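MutT/nudix family protein (Enterococcus faecalis, PDB 2FML) is of unknown function but pairs a Nudix domain with an NrtR-type winged-helix domain, so it may be a DNA-binding regulator that senses a nucleotide-derived ligand. Local coordinates at residues A[56-64]-A[70-78]; A[206-217]-A[261-268]. All blocks are in the same frame, centred on the assembly; numbering follows the deposited sequence.

Contact 1 (A[56-64]-A[70-78]); sequences LKVLLIQRK and NSWALPGGF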
loop_
_atom_site.group_PDB
_atom_site.type_symbol
_atom_site.label_atom_id
_atom_site.label_comp_id
_atom_site.label_asym_id
_atom_site.label_seq_id
_atom_site.Cartn_x
_atom_site.Cartn_y
_atom_site.Cartn_z
ATOM N N LEU A 56 7.615 -23.868 -2.486
ATOM C CA LEU A 56 6.896 -22.639 -2.754
ATOM C C LEU A 56 6.876 -22.440 -4.267
ATOM O O LEU A 56 7.858 -22.708 -4.950
ATOM C CB LEU A 56 7.573 -21.435 -2.133
ATOM C CG LEU A 56 7.632 -21.221 -0.623
ATOM C CD1 LEU A 56 8.483 -19.938 -0.366
ATOM C CD2 LEU A 56 6.264 -21.066 0.011
ATOM N N LYS A 57 5.750 -22.006 -4.805
ATOM C CA LYS A 57 5.692 -21.694 -6.226
ATOM C C LYS A 57 5.056 -20.315 -6.419
ATOM O O LYS A 57 4.341 -19.817 -5.552
ATOM C CB LYS A 57 4.949 -22.783 -7.020
ATOM C CG LYS A 57 5.327 -24.208 -6.705
ATOM C CD LYS A 57 5.140 -25.123 -7.889
ATOM C CE LYS A 57 5.335 -26.571 -7.481
ATOM N NZ LYS A 57 5.076 -27.615 -8.545
ATOM N N VAL A 58 5.353 -19.688 -7.554
ATOM C CA VAL A 58 4.792 -18.396 -7.895
ATOM C C VAL A 58 4.321 -18.461 -9.366
ATOM O O VAL A 58 4.991 -19.081 -10.192
ATOM C CB VAL A 58 5.828 -17.259 -7.672
ATOM C CG1 VAL A 58 7.095 -17.494 -8.538
ATOM C CG2 VAL A 58 5.157 -15.843 -7.939
ATOM N N LEU A 59 3.154 -17.896 -9.666
ATOM C CA LEU A 59 2.614 -17.991 -11.014
ATOM C C LEU A 59 3.219 -16.880 -11.908
ATOM O O LEU A 59 3.223 -15.708 -11.498
ATOM C CB LEU A 59 1.084 -17.887 -10.990
ATOM C CG LEU A 59 0.331 -18.150 -12.281
ATOM C CD1 LEU A 59 -1.120 -18.290 -11.990
ATOM C CD2 LEU A 59 0.573 -16.932 -13.198
ATOM N N LEU A 60 3.717 -17.261 -13.082
ATOM C CA LEU A 60 4.268 -16.303 -14.086
ATOM C C LEU A 60 3.602 -16.613 -15.411
ATOM O O LEU A 60 3.187 -17.729 -15.637
ATOM C CB LEU A 60 5.784 -16.433 -14.271
ATOM C CG LEU A 60 6.690 -16.127 -13.088
ATOM C CD1 LEU A 60 8.169 -16.207 -13.477
ATOM C CD2 LEU A 60 6.361 -14.707 -12.496
ATOM N N ILE A 61 3.514 -15.621 -16.288
ATOM C CA ILE A 61 3.010 -15.849 -17.629
ATOM C C ILE A 61 4.109 -15.412 -18.553
ATOM O O ILE A 61 4.895 -14.531 -18.200
ATOM C CB ILE A 61 1.759 -14.988 -17.967
ATOM C CG1 ILE A 61 2.102 -13.485 -17.804
ATOM C CG2 ILE A 61 0.584 -15.389 -17.126
ATOM C CD1 ILE A 61 1.336 -12.528 -18.725
ATOM N N GLN A 62 4.150 -16.021 -19.749
ATOM C CA GLN A 62 4.993 -15.552 -20.842
ATOM C C GLN A 62 4.132 -14.658 -21.704
ATOM O O GLN A 62 3.135 -15.097 -22.286
ATOM C CB GLN A 62 5.592 -16.684 -21.680
ATOM C CG GLN A 62 6.463 -16.150 -22.788
ATOM C CD GLN A 62 7.186 -17.212 -23.579
ATOM O OE1 GLN A 62 8.401 -17.093 -23.867
ATOM N NE2 GLN A 62 6.463 -18.234 -23.963
ATOM N N ARG A 63 4.539 -13.394 -21.778
ATOM C CA ARG A 63 3.785 -12.386 -22.529
ATOM C C ARG A 63 3.833 -12.679 -24.004
ATOM O O ARG A 63 4.870 -13.000 -24.549
ATOM C CB ARG A 63 4.356 -11.006 -22.241
ATOM C CG ARG A 63 4.336 -10.643 -20.698
ATOM C CD ARG A 63 4.885 -9.237 -20.501
ATOM N NE ARG A 63 4.362 -8.291 -21.490
ATOM C CZ ARG A 63 3.206 -7.632 -21.395
ATOM N NH1 ARG A 63 2.395 -7.804 -20.329
ATOM N NH2 ARG A 63 2.858 -6.809 -22.393
ATOM N N LYS A 64 2.713 -12.566 -24.676
ATOM C CA LYS A 64 2.763 -12.843 -26.068
ATOM C C LYS A 64 2.887 -11.588 -26.949
ATOM O O LYS A 64 3.306 -11.672 -28.088
ATOM C CB LYS A 64 1.617 -13.773 -26.459
ATOM C CG LYS A 64 0.316 -13.189 -26.871
ATOM C CD LYS A 64 -0.319 -14.207 -27.919
ATOM C CE LYS A 64 -0.576 -15.635 -27.328
ATOM N NZ LYS A 64 -1.850 -16.298 -27.865
ATOM N N ASN A 70 7.378 -12.146 -25.131
ATOM C CA ASN A 70 8.128 -13.359 -24.843
ATOM C C ASN A 70 8.883 -13.375 -23.511
ATOM O O ASN A 70 9.501 -14.370 -23.142
ATOM C CB ASN A 70 9.057 -13.709 -26.035
ATOM C CG ASN A 70 8.275 -14.159 -27.279
ATOM O OD1 ASN A 70 7.112 -14.541 -27.200
ATOM N ND2 ASN A 70 8.928 -14.107 -28.438
ATOM N N SER A 71 8.832 -12.278 -22.778
ATOM C CA SER A 71 9.408 -12.241 -21.458
ATOM C C SER A 71 8.385 -12.880 -20.490
ATOM O O SER A 71 7.199 -12.837 -20.745
ATOM C CB SER A 71 9.732 -10.795 -21.047
ATOM O OG SER A 71 10.780 -10.256 -21.822
ATOM N N TRP A 72 8.871 -13.425 -19.381
ATOM C CA TRP A 72 8.033 -13.854 -18.279
ATOM C C TRP A 72 7.701 -12.662 -17.380
ATOM O O TRP A 72 8.471 -11.710 -17.261
ATOM C CB TRP A 72 8.683 -15.022 -17.484
ATOM C CG TRP A 72 8.930 -16.212 -18.354
ATOM C CD1 TRP A 72 10.079 -16.475 -19.074
ATOM C CD2 TRP A 72 8.014 -17.287 -18.655
ATOM N NE1 TRP A 72 9.928 -17.636 -19.788
ATOM C CE2 TRP A 72 8.686 -18.170 -19.536
ATOM C CE3 TRP A 72 6.698 -17.598 -18.257
ATOM C CZ2 TRP A 72 8.079 -19.339 -20.042
ATOM C CZ3 TRP A 72 6.107 -18.766 -18.747
ATOM C CH2 TRP A 72 6.799 -19.630 -19.615
ATOM N N ALA A 73 6.523 -12.719 -16.778
ATOM C CA ALA A 73 5.949 -11.554 -16.188
ATOM C C ALA A 73 4.912 -11.995 -15.147
ATOM O O ALA A 73 4.400 -13.089 -15.240
ATOM C CB ALA A 73 5.279 -10.688 -17.296
ATOM N N LEU A 74 4.563 -11.135 -14.193
ATOM C CA LEU A 74 3.286 -11.350 -13.444
ATOM C C LEU A 74 2.069 -11.173 -14.331
ATOM O O LEU A 74 2.094 -10.382 -15.306
ATOM C CB LEU A 74 3.162 -10.448 -12.186
ATOM C CG LEU A 74 4.380 -10.520 -11.218
ATOM C CD1 LEU A 74 4.450 -9.297 -10.290
ATOM C CD2 LEU A 74 4.401 -11.847 -10.375
ATOM N N PRO A 75 0.979 -11.888 -14.009
ATOM C CA PRO A 75 -0.270 -11.603 -14.698
ATOM C C PRO A 75 -0.761 -10.212 -14.245
ATOM O O PRO A 75 -0.555 -9.856 -13.112
ATOM C CB PRO A 75 -1.210 -12.690 -14.173
ATOM C CG PRO A 75 -0.617 -13.118 -12.871
ATOM C CD PRO A 75 0.854 -12.967 -13.010
ATOM N N GLY A 76 -1.353 -9.411 -15.128
ATOM C CA GLY A 76 -1.939 -8.131 -14.708
ATOM C C GLY A 76 -2.477 -7.390 -15.915
ATOM O O GLY A 76 -2.452 -7.904 -17.013
ATOM N N GLY A 77 -2.947 -6.172 -15.740
ATOM C CA GLY A 77 -3.539 -5.490 -16.864
ATOM C C GLY A 77 -4.139 -4.187 -16.460
ATOM O O GLY A 77 -3.977 -3.742 -15.333
ATOM N N PHE A 78 -4.818 -3.578 -17.405
ATOM C CA PHE A 78 -5.371 -2.238 -17.291
ATOM C C PHE A 78 -6.652 -2.226 -16.465
ATOM O O PHE A 78 -7.535 -3.031 -16.655
ATOM C CB PHE A 78 -5.577 -1.646 -18.707
ATOM C CG PHE A 78 -4.283 -1.258 -19.348
ATOM C CD1 PHE A 78 -3.751 0.031 -19.164
ATOM C CD2 PHE A 78 -3.533 -2.185 -20.069
ATOM C CE1 PHE A 78 -2.474 0.427 -19.711
ATOM C CE2 PHE A 78 -2.257 -1.811 -20.627
ATOM C CZ PHE A 78 -1.734 -0.481 -20.426
HETATM O O HOH W 1 2.226 -8.538 -17.588
#
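Gln-62 lays its CB over one face of the Trp-72 indole. CB lies 3.6 Å from the centroid of the six-membered ring, a CH-pi contact. CG of Trp-72 stands anti to its own carbonyl carbon (chi1 -59°), which swings the ring back across the neighbouring strand. The two residues form a non-hydrogen-bonded antiparallel pair. The next pair, Ile-61 with Ala-73, is hydrogen-bonded. Ile-61 N gives Ala-73 O a straight bond of 2.9 Å, while the return bond from Ala-73 N to Ile-61 O is bent and weak. Two more backbone bonds close the hairpin toward its loop. Arg-63 N donates to Ser-71 O at 2.9 Å. Asn-70 N donates to Arg-63 O at 2.7 Å.

Packing is tight where Gln-62 CB meets the indole and where Arg-63 runs alongside the Ala-73 methyl, with Arg-63 CG to Ala-73 CB at 3.5 Å. The buried apolar side continues with Leu-60 CD2, which meets Leu-74 CD2 at 4.1 Å, and with Leu-59 CD2 against Pro-75 CD. Toward the loop the backbone is still bonded, but the side chains are looser. Asn-70 is exposed, and its CB points away overall. The Arg-63 chain bends at chi3 (44°), and its NE bonds to Pro-67 O in the connecting loop. A water in the guanidinium plane accepts from Arg-63 NH1 at 2.8 Å and donates to Leu-74 O.

The hairpin belongs to the central Nudix sheet. Strand 143-154 pairs with strand 55-63 and brings Phe-149 edge-to-face onto Trp-72. Strand 39-50 also pairs with strand 55-63. Helix 186-200 packs on Leu-60, Ala-73 and Leu-74. Strand 72-78 leads into the Nudix box, and Gly-76 N, just ahead of it, bonds to Glu-96 OE1 on helix 85-97.

Contact 2 (A[206-217]-A[261-268]); sequences QVLQVLGKDFTI and PSKIYQLK
The Phe-215 ring lies under the backbone carbonyl of Tyr-265. Tyr-265 O sits 3.1 Å above the ring plane, over its centre. Phe-215 CG is held between its backbone N and carbonyl carbon (chi1 46°), which folds the ring back against the facing chain. Leu-208 CB lies over the opposite face, toward the rim. Two backbone bonds fix this pairing. Tyr-265 N donates to Phe-215 O at 2.8 Å, and Phe-215 N donates weakly to Tyr-265 O. They make a single antiparallel bridge.

Leu-267 is the main bump. Its side chain enters a hollow lined by Phe-215, Leu-208 and Gln-209. CG rests 4.0 Å from Phe-215 CZ. The two branches part beyond it: CD1 reaches Gln-209 CG at 3.9 Å, and CD2 reaches Leu-208 CB at 4.2 Å. The Gln-209 chain is extended and crosses Leu-267 at about a right angle.

Further along, Ile-217 crosses Tyr-265 obliquely, its CD1 3.7 Å from Tyr-265 CE1. Phe-215 O lies at the edge of the tyrosine ring, in its plane. The Thr-216 methyl CG2 packs on Lys-263 O at 3.5 Å, while Thr-216 OG1 caps the N-terminus of the helix that follows. At the exposed outer margin Ile-264 crosses Asp-214 obliquely and sets its CG2 against Asp-214 CB and CG.

The pairing is consistent with the small beta element of a winged-helix domain. Helix 217-228 starts directly after Thr-216, and its Phe-224 touches Leu-208. Helix 237-244 packs on Ile-217 and Tyr-265, and Phe-248 meets Phe-215 edge-to-face. Phe-131 of Nudix strand 123-131 abuts the 3-10 segment 206-211.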
loop_
_atom_site.group_PDB
_atom_site.type_symbol
_atom_site.label_atom_id
_atom_site.label_comp_id
_atom_site.label_asym_id
_atom_site.label_seq_id
_atom_site.Cartn_x
_atom_site.Cartn_y
_atom_site.Cartn_z
ATOM N N GLN A 206 -0.728 -14.877 7.875
ATOM C CA GLN A 206 -1.668 -15.126 6.782
ATOM C C GLN A 206 -1.103 -16.135 5.782
ATOM O O GLN A 206 -1.834 -16.982 5.279
ATOM C CB GLN A 206 -2.060 -13.841 6.055
ATOM C CG GLN A 206 -3.435 -13.201 6.378
ATOM C CD GLN A 206 -3.772 -12.047 5.342
ATOM O OE1 GLN A 206 -4.708 -11.235 5.527
ATOM N NE2 GLN A 206 -2.996 -11.996 4.267
ATOM N N VAL A 207 0.198 -16.054 5.520
ATOM C CA VAL A 207 0.877 -16.951 4.553
ATOM C C VAL A 207 0.583 -18.450 4.719
ATOM O O VAL A 207 0.573 -19.197 3.721
ATOM C CB VAL A 207 2.423 -16.739 4.503
ATOM C CG1 VAL A 207 3.099 -17.264 5.809
ATOM C CG2 VAL A 207 3.027 -17.415 3.231
ATOM N N LEU A 208 0.309 -18.875 5.963
ATOM C CA LEU A 208 -0.083 -20.281 6.249
ATOM C C LEU A 208 -1.386 -20.695 5.537
ATOM O O LEU A 208 -1.798 -21.847 5.626
ATOM C CB LEU A 208 -0.194 -20.525 7.769
ATOM C CG LEU A 208 1.063 -20.217 8.572
ATOM C CD1 LEU A 208 0.825 -20.514 10.005
ATOM C CD2 LEU A 208 2.249 -21.038 8.050
ATOM N N GLN A 209 -2.046 -19.738 4.867
ATOM C CA GLN A 209 -3.160 -20.014 3.939
ATOM C C GLN A 209 -2.764 -20.980 2.817
ATOM O O GLN A 209 -3.571 -21.812 2.425
ATOM C CB GLN A 209 -3.685 -18.734 3.318
ATOM C CG GLN A 209 -4.726 -17.995 4.112
ATOM C CD GLN A 209 -5.189 -16.723 3.383
ATOM O OE1 GLN A 209 -4.918 -16.547 2.209
ATOM N NE2 GLN A 209 -5.867 -15.849 4.086
ATOM N N VAL A 210 -1.530 -20.876 2.314
ATOM C CA VAL A 210 -1.028 -21.808 1.284
ATOM C C VAL A 210 -1.100 -23.318 1.694
ATOM O O VAL A 210 -0.955 -24.218 0.846
ATOM C CB VAL A 210 0.444 -21.496 0.817
ATOM C CG1 VAL A 210 0.610 -20.044 0.356
ATOM C CG2 VAL A 210 1.404 -21.845 1.851
ATOM N N LEU A 211 -1.310 -23.552 2.989
ATOM C CA LEU A 211 -1.372 -24.886 3.555
ATOM C C LEU A 211 -2.786 -25.458 3.529
ATOM O O LEU A 211 -2.964 -26.633 3.790
ATOM C CB LEU A 211 -0.805 -24.882 4.985
ATOM C CG LEU A 211 0.703 -24.947 5.190
ATOM C CD1 LEU A 211 1.006 -24.936 6.695
ATOM C CD2 LEU A 211 1.345 -26.203 4.522
ATOM N N GLY A 212 -3.780 -24.622 3.232
ATOM C CA GLY A 212 -5.112 -25.093 2.889
ATOM C C GLY A 212 -6.074 -25.418 4.024
ATOM O O GLY A 212 -6.728 -26.484 4.031
ATOM N N LYS A 213 -6.180 -24.503 4.979
ATOM C CA LYS A 213 -7.270 -24.550 5.989
ATOM C C LYS A 213 -7.032 -25.447 7.204
ATOM O O LYS A 213 -7.639 -25.214 8.247
ATOM C CB LYS A 213 -8.674 -24.794 5.365
ATOM C CG LYS A 213 -9.397 -23.538 4.796
ATOM C CD LYS A 213 -8.747 -22.959 3.523
ATOM C CE LYS A 213 -7.914 -21.714 3.819
ATOM N NZ LYS A 213 -6.832 -21.513 2.782
ATOM N N ASP A 214 -6.164 -26.453 7.095
ATOM C CA ASP A 214 -5.586 -27.019 8.311
ATOM C C ASP A 214 -4.104 -27.423 8.201
ATOM O O ASP A 214 -3.592 -27.666 7.101
ATOM C CB ASP A 214 -6.499 -28.084 8.967
ATOM C CG ASP A 214 -6.362 -29.467 8.354
ATOM O OD1 ASP A 214 -7.400 -30.008 7.917
ATOM O OD2 ASP A 214 -5.237 -30.027 8.340
ATOM N N PHE A 215 -3.429 -27.488 9.355
ATOM C CA PHE A 215 -1.980 -27.700 9.398
ATOM C C PHE A 215 -1.393 -28.098 10.757
ATOM O O PHE A 215 -1.815 -27.597 11.793
ATOM C CB PHE A 215 -1.257 -26.444 8.902
ATOM C CG PHE A 215 -1.787 -25.152 9.473
ATOM C CD1 PHE A 215 -1.248 -24.613 10.630
ATOM C CD2 PHE A 215 -2.788 -24.432 8.811
ATOM C CE1 PHE A 215 -1.723 -23.391 11.141
ATOM C CE2 PHE A 215 -3.274 -23.206 9.322
ATOM C CZ PHE A 215 -2.735 -22.694 10.481
ATOM N N THR A 216 -0.392 -28.978 10.722
ATOM C CA THR A 216 0.492 -29.207 11.861
ATOM C C THR A 216 1.540 -28.084 12.085
ATOM O O THR A 216 1.847 -27.246 11.178
ATOM C CB THR A 216 1.242 -30.578 11.760
ATOM O OG1 THR A 216 2.055 -30.588 10.585
ATOM C CG2 THR A 216 0.278 -31.740 11.702
ATOM N N ILE A 217 2.102 -28.069 13.294
ATOM C CA ILE A 217 3.257 -27.221 13.586
ATOM C C ILE A 217 4.471 -27.519 12.646
ATOM O O ILE A 217 5.137 -26.596 12.208
ATOM C CB ILE A 217 3.624 -27.219 15.101
ATOM C CG1 ILE A 217 2.416 -26.800 15.959
ATOM C CG2 ILE A 217 4.777 -26.258 15.361
ATOM C CD1 ILE A 217 1.744 -25.451 15.553
ATOM N N PRO A 261 0.779 -38.511 17.643
ATOM C CA PRO A 261 -0.535 -38.305 17.010
ATOM C C PRO A 261 -0.907 -36.798 17.053
ATOM O O PRO A 261 -1.848 -36.394 17.793
ATOM C CB PRO A 261 -1.527 -39.163 17.888
ATOM C CG PRO A 261 -0.489 -39.988 18.904
ATOM C CD PRO A 261 0.884 -39.816 18.345
ATOM N N SER A 262 -0.193 -35.989 16.219
ATOM C CA SER A 262 -0.077 -34.530 16.452
ATOM C C SER A 262 -1.188 -33.599 15.918
ATOM O O SER A 262 -1.955 -33.976 15.005
ATOM C CB SER A 262 1.291 -34.025 15.976
ATOM O OG SER A 262 1.351 -34.083 14.551
ATOM N N LYS A 263 -1.223 -32.357 16.482
ATOM C CA LYS A 263 -2.365 -31.446 16.277
ATOM C C LYS A 263 -2.436 -30.690 14.934
ATOM O O LYS A 263 -1.420 -30.253 14.340
ATOM C CB LYS A 263 -2.566 -30.482 17.464
ATOM C CG LYS A 263 -3.752 -30.861 18.373
ATOM C CD LYS A 263 -3.281 -31.566 19.673
ATOM C CE LYS A 263 -4.371 -32.425 20.336
ATOM N NZ LYS A 263 -3.795 -32.567 22.083
ATOM N N ILE A 264 -3.693 -30.560 14.511
ATOM C CA ILE A 264 -4.157 -29.822 13.354
ATOM C C ILE A 264 -4.660 -28.459 13.862
ATOM O O ILE A 264 -5.405 -28.396 14.855
ATOM C CB ILE A 264 -5.348 -30.596 12.707
ATOM C CG1 ILE A 264 -4.887 -31.929 12.101
ATOM C CG2 ILE A 264 -6.037 -29.769 11.656
ATOM C CD1 ILE A 264 -6.033 -32.959 11.881
ATOM N N TYR A 265 -4.255 -27.383 13.180
ATOM C CA TYR A 265 -4.727 -26.006 13.435
ATOM C C TYR A 265 -5.192 -25.315 12.140
ATOM O O TYR A 265 -4.707 -25.616 11.043
ATOM C CB TYR A 265 -3.616 -25.137 14.054
ATOM C CG TYR A 265 -2.994 -25.669 15.317
ATOM C CD1 TYR A 265 -2.031 -26.686 15.270
ATOM C CD2 TYR A 265 -3.350 -25.157 16.570
ATOM C CE1 TYR A 265 -1.449 -27.202 16.444
ATOM C CE2 TYR A 265 -2.759 -25.657 17.750
ATOM C CZ TYR A 265 -1.810 -26.677 17.672
ATOM O OH TYR A 265 -1.219 -27.178 18.809
ATOM N N GLN A 266 -6.123 -24.378 12.280
ATOM C CA GLN A 266 -6.405 -23.398 11.234
ATOM C C GLN A 266 -6.120 -22.043 11.815
ATOM O O GLN A 266 -6.008 -21.907 13.027
ATOM C CB GLN A 266 -7.852 -23.471 10.746
ATOM C CG GLN A 266 -8.925 -22.961 11.711
ATOM C CD GLN A 266 -10.330 -23.464 11.382
ATOM O OE1 GLN A 266 -11.281 -23.179 12.104
ATOM N NE2 GLN A 266 -10.463 -24.212 10.292
ATOM N N LEU A 267 -5.986 -21.049 10.939
ATOM C CA LEU A 267 -5.871 -19.660 11.341
ATOM C C LEU A 267 -7.232 -19.239 11.859
ATOM O O LEU A 267 -8.247 -19.740 11.359
ATOM C CB LEU A 267 -5.505 -18.799 10.131
ATOM C CG LEU A 267 -4.209 -19.149 9.403
ATOM C CD1 LEU A 267 -4.341 -18.673 7.957
ATOM C CD2 LEU A 267 -3.031 -18.495 10.088
ATOM N N LYS A 268 -7.245 -18.341 12.855
ATOM C CA LYS A 268 -8.490 -17.780 13.438
ATOM C C LYS A 268 -8.645 -16.226 13.116
ATOM O O LYS A 268 -8.396 -16.071 11.703
#

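Overall arrangement
Contact 1 lies in the Nudix domain and contact 2 in the winged-helix domain. Their centres are 29 Å apart. The nearest atoms, on Leu-56 and Val-210, are about 5 Å apart and do not touch; Leu-56 takes no part in contact 1. Helix 186-200 links them: it packs on contact 1, and the chain beyond it leads into 206-217. Strand 123-131 gives a second link: it pairs with strand 39-50, the neighbour of 55-63, and touches 206-210. Contact 1 adjoins the Nudix box, which in Nudix hydrolases holds catalytic metal ions; no metal role is established here. A glycerol, probably from the crystallisation liquor, lies about 4 Å from the Arg-63 side chain.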